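Local structure of glucocorticoid modulatory element-binding protein 1 (Homo sapiens, 1OQJ) at residues G68-L71 with R72-M75. The protein binds glucocorticoid modulatory elements in promoters through its zinc-containing SAND domain, raising sensitivity to low glucocorticoid levels, and serves as an auxiliary factor in parvovirus replication. Sequence-based numbering, arbitrary orientation.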
ATOM      1  N   GLY A  68       5.181  11.546   1.144  1.00 12.40           N
ATOM      2  CA  GLY A  68       4.260  12.621   0.806  1.00 11.26           C
ATOM      3  C   GLY A  68       3.604  12.507  -0.558  1.00 11.69           C
ATOM      4  O   GLY A  68       2.679  13.266  -0.880  1.00 14.54           O
ATOM      5  N   ILE A  69       4.073  11.562  -1.362  1.00 10.74           N
ATOM      6  CA  ILE A  69       3.531  11.354  -2.699  1.00 10.40           C
ATOM      7  C   ILE A  69       2.505  10.226  -2.688  1.00  9.87           C
ATOM      8  O   ILE A  69       2.717   9.191  -2.057  1.00 10.15           O
ATOM      9  CB  ILE A  69       4.659  10.996  -3.697  1.00 10.61           C
ATOM     10  CG1 ILE A  69       5.672  12.142  -3.762  1.00 10.84           C
ATOM     11  CG2 ILE A  69       4.077  10.740  -5.084  1.00 11.37           C
ATOM     12  CD1 ILE A  69       6.834  11.880  -4.705  1.00 12.83           C
ATOM     13  N   MET A  70       1.388  10.427  -3.379  1.00 10.96           N
ATOM     14  CA  MET A  70       0.356   9.400  -3.439  1.00 11.46           C
ATOM     15  C   MET A  70       0.968   8.086  -3.918  1.00 10.09           C
ATOM     16  O   MET A  70       1.718   8.058  -4.897  1.00  9.41           O
ATOM     17  CB  MET A  70      -0.764   9.826  -4.387  1.00 14.28           C
ATOM     18  CG  MET A  70      -1.607  10.971  -3.865  1.00 15.57           C
ATOM     19  SD  MET A  70      -2.846  11.467  -5.072  1.00 19.06           S
ATOM     20  CE  MET A  70      -2.522  13.230  -5.191  1.00 23.72           C
ATOM     21  N   LEU A  71       0.651   6.999  -3.224  1.00  8.88           N
ATOM     22  CA  LEU A  71       1.180   5.691  -3.592  1.00  9.15           C
ATOM     23  C   LEU A  71       0.878   5.392  -5.060  1.00  9.13           C
ATOM     24  O   LEU A  71       1.696   4.801  -5.764  1.00  8.41           O
ATOM     25  CB  LEU A  71       0.584   4.611  -2.682  1.00 10.53           C
ATOM     26  CG  LEU A  71       1.156   3.198  -2.815  1.00  9.86           C
ATOM     27  CD1 LEU A  71       2.667   3.226  -2.611  1.00 12.13           C
ATOM     28  CD2 LEU A  71       0.496   2.282  -1.790  1.00  9.98           C
ATOM     29  N   ARG A  72      -0.296   5.813  -5.521  1.00  8.23           N
ATOM     30  CA  ARG A  72      -0.706   5.615  -6.910  1.00  9.75           C
ATOM     31  C   ARG A  72       0.381   6.044  -7.898  1.00  9.13           C
ATOM     32  O   ARG A  72       0.684   5.327  -8.852  1.00  9.13           O
ATOM     33  CB  ARG A  72      -1.987   6.408  -7.189  1.00 13.23           C
ATOM     34  CG  ARG A  72      -2.390   6.485  -8.656  1.00 18.49           C
ATOM     35  CD  ARG A  72      -2.928   5.163  -9.174  1.00 25.29           C
ATOM     36  NE  ARG A  72      -3.322   5.261 -10.578  1.00 31.55           N
ATOM     37  CZ  ARG A  72      -3.890   4.277 -11.268  1.00 34.23           C
ATOM     38  NH1 ARG A  72      -4.138   3.111 -10.686  1.00 36.21           N
ATOM     39  NH2 ARG A  72      -4.209   4.457 -12.543  1.00 35.52           N
ATOM     40  N   LYS A  73       0.973   7.211  -7.670  1.00  9.18           N
ATOM     41  CA  LYS A  73       2.005   7.714  -8.575  1.00  8.71           C
ATOM     42  C   LYS A  73       3.295   6.912  -8.505  1.00  8.17           C
ATOM     43  O   LYS A  73       3.956   6.697  -9.523  1.00  9.43           O
ATOM     44  CB  LYS A  73       2.287   9.187  -8.283  1.00 10.14           C
ATOM     45  CG  LYS A  73       1.081  10.093  -8.486  1.00 12.29           C
ATOM     46  CD  LYS A  73       1.449  11.549  -8.248  1.00 14.98           C
ATOM     47  CE  LYS A  73       0.255  12.469  -8.467  1.00 19.29           C
ATOM     48  NZ  LYS A  73      -0.839  12.210  -7.495  1.00 23.88           N
ATOM     49  N   MET A  74       3.662   6.472  -7.305  1.00  9.26           N
ATOM     50  CA  MET A  74       4.879   5.685  -7.153  1.00  8.20           C
ATOM     51  C   MET A  74       4.686   4.330  -7.835  1.00  8.32           C
ATOM     52  O   MET A  74       5.633   3.747  -8.359  1.00  9.06           O
ATOM     53  CB  MET A  74       5.219   5.507  -5.672  1.00  9.18           C
ATOM     54  CG  MET A  74       5.421   6.829  -4.920  1.00  9.24           C
ATOM     55  SD  MET A  74       6.555   8.017  -5.705  1.00 11.03           S
ATOM     56  CE  MET A  74       8.124   7.186  -5.495  1.00 12.41           C
ATOM     57  N   MET A  75       3.450   3.839  -7.832  1.00  7.73           N
ATOM     58  CA  MET A  75       3.124   2.576  -8.481  1.00  7.85           C
ATOM     59  C   MET A  75       3.159   2.752  -9.999  1.00  9.05           C
ATOM     60  O   MET A  75       3.743   1.938 -10.715  1.00  9.12           O
ATOM     61  CB  MET A  75       1.732   2.100  -8.057  1.00  7.97           C
ATOM     62  CG  MET A  75       1.629   1.711  -6.588  1.00  9.56           C
ATOM     63  SD  MET A  75      -0.073   1.537  -6.040  1.00  9.86           S
ATOM     64  CE  MET A  75      -0.526   0.008  -6.819  1.00 10.71           C
TER
HETATM   65  O   HOH W   1       0.930  13.066  -4.831  1.00 16.90           O
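Lys73 reaches back along the start of its helix to lay its ammonium beside the thioether of Met70, NZ standing 3.2 Å from SD and 3.0 Å from CE. This is a close contact rather than a hydrogen bond, and the shorter approach, tight for a methyl group, is doubtful in detail. The lysine chain is extended through CE, then turned about CD-CE (chi4 64°), which brings NZ over to the Met70 side chain. A water accepts the Met70 N-H at 3.0 Å from N and takes a weaker, longer bond from Lys73 NZ, tying the lysine tip to the backbone just before the helix. On the neighbouring flank Ile69 and Met74 cross at about a right angle, with Ile69 CG2 against Met74 SD at 3.7 Å; the bend at chi2 (-50°) turns SD onto CG2. Farther into the protein, Leu71 CG meets Met75 SD at 3.8 Å.

Behind these side chains lies the first helical turn. At the N-cap residue, Met70 O accepts Lys73 N-H at 3.0 Å and, more weakly, Met74 N-H; Leu71 O receives Met75 N at 2.9 Å. Arg72, a DNA-binding residue, points its guanidinium away from this cluster and forms a salt bridge through NE with Asp76. The whole is a strand-to-helix junction of the SAND domain: strand 69-70, paired antiparallel with 65-66, passes directly into helix 71-76, whose inner residues Leu71 and Met75 pack against Trp60 and Lys61 of helix 60-63, while Met75 also touches Asp81 and Phe82, its side chain about 8 Å from the zinc ion.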